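PDB 4H40: putative cell adhesion protein from Bacteroides fragilis, which is probably a fimbrial subunit that takes part in cell adhesion as a building block of the pili made by this human gut bacterium. Local coordinates for residues R58-D63 against K124-K129; L197-E202 against T241-N246. All coordinates share one frame; numbering follows the deposited sequence.

Interaction 1 (R58-D63 against K124-K129); sequences RLVVYD and KALNSK
Arg58 and Val60, on one face of strand 56-62, meet a loop of the same chain in a surface contact: residues 124-129, which follow strand 113-121, fold back across that face without pairing with it as a strand. Both side chains leave their backbone toward the loop, as alternate residues of a strand do, while Leu59 and Val61 point to the other side and pack on strands 108-110 and 113-121. The polar half is a single hydrogen bond, Arg58 NE to Lys124 O at 2.8 Å. It is bent, with an N-H...O angle of 133°, and NE stands above the carbonyl plane instead of on a lone pair. A bend at chi3 (-54°) brings NE up to the carbonyl, with Lys124 O tilted out of the guanidinium plane; NH2 also bonds Ala123 O and NH1 bonds Ser73 OG, and three partners thus hold the group. Further along, Val60 and Leu126 meet tip to tip, CG1 of Val60 lying 3.8 Å from CD1 of Leu126, with the other methyls of the two residues, CG2 and CD2, at 4.1 Å. Lys124 starts away from the strand, and its NZ forms a salt bridge with Glu138. Strand 113-121 is itself the antiparallel neighbour of 56-62, so the arrangement is that of a loop doubling back over its own sheet, here in the N-terminal part of a fimbrillin-like, all-beta subunit.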
loop_
_atom_site.group_PDB
_atom_site.type_symbol
_atom_site.label_atom_id
_atom_site.label_comp_id
_atom_site.label_asym_id
_atom_site.label_seq_id
_atom_site.Cartn_x
_atom_site.Cartn_y
_atom_site.Cartn_z
ATOM N N ARG B 58 -1.186 37.844 -0.595
ATOM C CA ARG B 58 -0.143 38.864 -0.684
ATOM C C ARG B 58 0.187 39.139 -2.145
ATOM O O ARG B 58 0.509 38.222 -2.899
ATOM C CB ARG B 58 1.148 38.489 0.063
ATOM C CG ARG B 58 2.321 39.442 -0.268
ATOM C CD ARG B 58 3.543 39.276 0.605
ATOM N NE ARG B 58 3.213 39.369 2.027
ATOM C CZ ARG B 58 3.185 40.493 2.734
ATOM N NH1 ARG B 58 3.494 41.652 2.168
ATOM N NH2 ARG B 58 2.859 40.464 4.017
ATOM N N LEU B 59 0.152 40.398 -2.523
ATOM C CA LEU B 59 0.520 40.818 -3.856
ATOM C C LEU B 59 1.969 41.287 -3.773
ATOM O O LEU B 59 2.245 42.215 -3.018
ATOM C CB LEU B 59 -0.456 41.926 -4.296
ATOM C CG LEU B 59 -0.518 42.323 -5.762
ATOM C CD1 LEU B 59 -1.127 41.238 -6.607
ATOM C CD2 LEU B 59 -1.373 43.539 -5.914
ATOM N N VAL B 60 2.904 40.554 -4.433
ATOM C CA VAL B 60 4.359 40.813 -4.488
ATOM C C VAL B 60 4.632 41.505 -5.827
ATOM O O VAL B 60 4.345 40.920 -6.880
ATOM C CB VAL B 60 5.234 39.522 -4.316
ATOM C CG1 VAL B 60 6.724 39.860 -4.216
ATOM C CG2 VAL B 60 4.790 38.671 -3.126
ATOM N N VAL B 61 5.150 42.753 -5.785
ATOM C CA VAL B 61 5.409 43.546 -6.986
ATOM C C VAL B 61 6.912 43.609 -7.291
ATOM O O VAL B 61 7.732 43.730 -6.381
ATOM C CB VAL B 61 4.781 44.958 -6.874
ATOM C CG1 VAL B 61 5.141 45.844 -8.063
ATOM C CG2 VAL B 61 3.268 44.863 -6.738
ATOM N N TYR B 62 7.243 43.505 -8.592
ATOM C CA TYR B 62 8.587 43.597 -9.170
ATOM C C TYR B 62 8.608 44.635 -10.301
ATOM O O TYR B 62 7.572 44.856 -10.926
ATOM C CB TYR B 62 9.049 42.234 -9.717
ATOM C CG TYR B 62 9.016 41.103 -8.713
ATOM C CD1 TYR B 62 7.884 40.311 -8.565
ATOM C CD2 TYR B 62 10.138 40.787 -7.951
ATOM C CE1 TYR B 62 7.851 39.261 -7.648
ATOM C CE2 TYR B 62 10.126 39.724 -7.047
ATOM C CZ TYR B 62 8.983 38.960 -6.904
ATOM O OH TYR B 62 8.970 37.918 -6.006
ATOM N N ASP B 63 9.772 45.245 -10.598
ATOM C CA ASP B 63 9.843 46.186 -11.722
ATOM C C ASP B 63 9.973 45.380 -13.044
ATOM O O ASP B 63 9.928 44.146 -13.002
ATOM C CB ASP B 63 10.983 47.216 -11.540
ATOM C CG ASP B 63 12.398 46.676 -11.386
ATOM O OD1 ASP B 63 12.611 45.473 -11.644
ATOM O OD2 ASP B 63 13.298 47.468 -11.041
ATOM N N LYS B 124 1.811 35.589 3.815
ATOM C CA LYS B 124 3.031 35.431 4.609
ATOM C C LYS B 124 4.079 36.470 4.205
ATOM O O LYS B 124 4.101 36.909 3.054
ATOM C CB LYS B 124 3.610 34.004 4.479
ATOM C CG LYS B 124 2.772 32.934 5.160
ATOM C CD LYS B 124 3.539 31.614 5.255
ATOM C CE LYS B 124 3.578 31.129 6.680
ATOM N NZ LYS B 124 4.678 30.159 6.891
ATOM N N ALA B 125 4.934 36.874 5.158
ATOM C CA ALA B 125 5.990 37.855 4.917
ATOM C C ALA B 125 7.151 37.246 4.119
ATOM O O ALA B 125 7.491 36.070 4.295
ATOM C CB ALA B 125 6.494 38.405 6.234
ATOM N N LEU B 126 7.742 38.047 3.228
ATOM C CA LEU B 126 8.868 37.605 2.414
ATOM C C LEU B 126 10.128 37.588 3.251
ATOM O O LEU B 126 10.345 38.498 4.055
ATOM C CB LEU B 126 9.069 38.489 1.173
ATOM C CG LEU B 126 7.902 38.592 0.202
ATOM C CD1 LEU B 126 8.017 39.830 -0.646
ATOM C CD2 LEU B 126 7.777 37.361 -0.652
ATOM N N ASN B 127 10.959 36.554 3.075
ATOM C CA ASN B 127 12.225 36.437 3.786
ATOM C C ASN B 127 13.334 37.179 3.004
ATOM O O ASN B 127 13.049 37.824 1.986
ATOM C CB ASN B 127 12.571 34.958 4.049
ATOM C CG ASN B 127 12.748 34.071 2.835
ATOM O OD1 ASN B 127 13.007 34.514 1.714
ATOM N ND2 ASN B 127 12.668 32.772 3.049
ATOM N N SER B 128 14.588 37.115 3.496
ATOM C CA SER B 128 15.757 37.781 2.900
ATOM C C SER B 128 16.015 37.364 1.434
ATOM O O SER B 128 16.431 38.195 0.627
ATOM C CB SER B 128 17.004 37.498 3.732
ATOM O OG SER B 128 17.193 36.107 3.938
ATOM N N LYS B 129 15.742 36.089 1.097
ATOM C CA LYS B 129 15.964 35.505 -0.231
ATOM C C LYS B 129 14.813 35.799 -1.236
ATOM O O LYS B 129 14.879 35.354 -2.385
ATOM C CB LYS B 129 16.188 33.981 -0.105
ATOM C CG LYS B 129 17.412 33.572 0.741
ATOM C CD LYS B 129 18.718 33.610 -0.049
ATOM C CE LYS B 129 19.902 33.107 0.743
ATOM N NZ LYS B 129 21.182 33.283 -0.003
#

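Interaction 2 (L197-E202 against T241-N246); sequences LEMLAE and TQATRN
Arg245 reaches across to the backbone of Leu197 and holds one carbonyl oxygen with both terminal nitrogens, NH2 to O at 2.7 Å and NH1 to O at 3.0 Å. The grip is end-on: Leu197 O lies at the edge of the guanidinium, within a few degrees of its plane. NH1 comes in nearly along the C=O axis, whereas the NH2 bond is the straighter of the two, with an N-H...O angle of 154°. The arginine gets there by sending CG anti to its own nitrogen (chi1 -154°), staying extended at chi2 and then bending at chi3. Its NH1 has a further, weak bond to Asn249 O. Beside it, CG of Glu198 passes 3.9 Å from Arg245 NH2, but the carboxylate is turned off at a slant and its oxygens make no salt bridge with the guanidinium. The two segments run roughly antiparallel, 156° apart, in this fimbrillin-like all-beta fold: 197-200 pairs with strand 266-275, while 241-246 leaves strand 237-240, an edge strand of that same sheet, and crosses to pair through 244-245 with strand 251-257. Selenomethionine Met199 points toward 241-246. Bent at both chi2 and chi3, it lays its CG against CB of Ala243 at 3.7 Å and curls its CE methyl onto the Thr241 carbonyl, 3.6 Å from atom C. At the corner where the chain turns, the CG2 methyl of Thr241 rests 3.5 Å from Ala201 O. One water joins the backbones here, donating to Leu200 O at 2.7 Å and to Thr241 O at 2.8 Å.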
loop_
_atom_site.group_PDB
_atom_site.type_symbol
_atom_site.label_atom_id
_atom_site.label_comp_id
_atom_site.label_asym_id
_atom_site.label_seq_id
_atom_site.Cartn_x
_atom_site.Cartn_y
_atom_site.Cartn_z
ATOM N N LEU B 197 -15.088 7.156 18.886
ATOM C CA LEU B 197 -13.801 7.315 18.252
ATOM C C LEU B 197 -13.473 8.797 18.251
ATOM O O LEU B 197 -14.137 9.584 17.579
ATOM C CB LEU B 197 -13.888 6.715 16.831
ATOM C CG LEU B 197 -12.807 7.014 15.796
ATOM C CD1 LEU B 197 -11.494 6.345 16.152
ATOM C CD2 LEU B 197 -13.284 6.613 14.403
ATOM N N GLU B 198 -12.462 9.174 19.030
ATOM C CA GLU B 198 -11.995 10.550 19.172
ATOM C C GLU B 198 -10.495 10.609 18.969
ATOM O O GLU B 198 -9.835 9.572 18.993
ATOM C CB GLU B 198 -12.330 11.093 20.578
ATOM C CG GLU B 198 -13.805 11.229 20.917
ATOM C CD GLU B 198 -14.041 11.313 22.415
ATOM O OE1 GLU B 198 -14.036 10.250 23.081
ATOM O OE2 GLU B 198 -14.163 12.448 22.931
HETATM N N MSE B 199 -9.956 11.827 18.800
HETATM C CA MSE B 199 -8.519 12.106 18.697
HETATM C C MSE B 199 -7.949 12.294 20.081
HETATM O O MSE B 199 -8.537 13.025 20.877
HETATM C CB MSE B 199 -8.261 13.422 17.908
HETATM C CG MSE B 199 -8.607 13.356 16.428
HETATM SE SE MSE B 199 -7.150 12.717 15.285
HETATM C CE MSE B 199 -6.123 14.300 15.218
ATOM N N LEU B 200 -6.781 11.726 20.370
ATOM C CA LEU B 200 -6.133 12.044 21.628
ATOM C C LEU B 200 -5.400 13.398 21.440
ATOM O O LEU B 200 -5.215 13.836 20.291
ATOM C CB LEU B 200 -5.167 10.928 22.041
ATOM C CG LEU B 200 -5.773 9.617 22.496
ATOM C CD1 LEU B 200 -4.704 8.589 22.689
ATOM C CD2 LEU B 200 -6.615 9.794 23.749
ATOM N N ALA B 201 -4.977 14.068 22.539
ATOM C CA ALA B 201 -4.238 15.332 22.404
ATOM C C ALA B 201 -2.977 15.150 21.527
ATOM O O ALA B 201 -2.571 16.081 20.828
ATOM C CB ALA B 201 -3.856 15.850 23.764
ATOM N N GLU B 202 -2.418 13.925 21.524
ATOM C CA GLU B 202 -1.249 13.549 20.727
ATOM C C GLU B 202 -1.588 13.487 19.206
ATOM O O GLU B 202 -0.677 13.597 18.392
ATOM C CB GLU B 202 -0.663 12.197 21.190
ATOM C CG GLU B 202 -0.116 12.152 22.612
ATOM C CD GLU B 202 -1.113 12.013 23.760
ATOM O OE1 GLU B 202 -2.315 11.776 23.499
ATOM O OE2 GLU B 202 -0.685 12.157 24.930
ATOM N N THR B 241 -3.564 17.680 15.196
ATOM C CA THR B 241 -4.263 17.623 16.474
ATOM C C THR B 241 -5.770 17.768 16.262
ATOM O O THR B 241 -6.555 17.369 17.126
ATOM C CB THR B 241 -3.719 18.700 17.445
ATOM O OG1 THR B 241 -3.514 19.928 16.743
ATOM C CG2 THR B 241 -2.416 18.284 18.096
ATOM N N GLN B 242 -6.170 18.314 15.109
ATOM C CA GLN B 242 -7.575 18.589 14.824
ATOM C C GLN B 242 -8.135 17.704 13.715
ATOM O O GLN B 242 -7.482 17.465 12.699
ATOM C CB GLN B 242 -7.760 20.072 14.467
ATOM C CG GLN B 242 -7.723 20.988 15.684
ATOM C CD GLN B 242 -6.835 22.188 15.448
ATOM O OE1 GLN B 242 -7.076 23.027 14.553
ATOM N NE2 GLN B 242 -5.786 22.302 16.265
ATOM N N ALA B 243 -9.368 17.244 13.916
ATOM C CA ALA B 243 -10.097 16.405 12.978
ATOM C C ALA B 243 -11.535 16.849 12.913
ATOM O O ALA B 243 -12.000 17.496 13.832
ATOM C CB ALA B 243 -10.008 14.943 13.396
ATOM N N THR B 244 -12.228 16.546 11.833
ATOM C CA THR B 244 -13.644 16.878 11.654
ATOM C C THR B 244 -14.455 15.588 11.688
ATOM O O THR B 244 -13.941 14.539 11.331
ATOM C CB THR B 244 -13.894 17.658 10.325
ATOM O OG1 THR B 244 -13.448 16.867 9.231
ATOM C CG2 THR B 244 -13.201 18.998 10.277
ATOM N N ARG B 245 -15.712 15.658 12.053
ATOM C CA ARG B 245 -16.512 14.466 12.096
ATOM C C ARG B 245 -17.489 14.395 10.970
ATOM O O ARG B 245 -18.200 15.364 10.711
ATOM C CB ARG B 245 -17.269 14.342 13.427
ATOM C CG ARG B 245 -17.537 12.872 13.687
ATOM C CD ARG B 245 -18.090 12.593 15.028
ATOM N NE ARG B 245 -17.094 12.699 16.079
ATOM C CZ ARG B 245 -16.252 11.737 16.410
ATOM N NH1 ARG B 245 -16.215 10.610 15.711
ATOM N NH2 ARG B 245 -15.405 11.909 17.411
ATOM N N ASN B 246 -17.579 13.218 10.344
ATOM C CA ASN B 246 -18.544 12.905 9.303
ATOM C C ASN B 246 -19.747 12.310 9.958
ATOM O O ASN B 246 -19.650 11.893 11.108
ATOM C CB ASN B 246 -17.944 11.961 8.281
ATOM C CG ASN B 246 -16.836 12.558 7.460
ATOM O OD1 ASN B 246 -16.673 13.789 7.386
ATOM N ND2 ASN B 246 -16.067 11.693 6.802
HETATM O O HOH W 1 -6.183 16.271 19.626
#

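How the interactions relate
Interactions 1 and 2 lie on opposite sides of the chain's centre, with their own centres 36 Å apart and their nearest atoms about 16 Å apart, so neither touches the other. They also come in series along the chain: 124-129 is finished before 197-202 begins. Strand 177-190 runs between them in sequence, and the side chain of Leu197 packs on Val188 and Ala190 of that strand. In each contact an arginine binds a main-chain oxygen across the contact, but interaction 1 ties a loop to a neighbouring strand whereas in interaction 2 the chain passes from the edge of one sheet to a strand pair of another. No second chain of the assembly touches either contact.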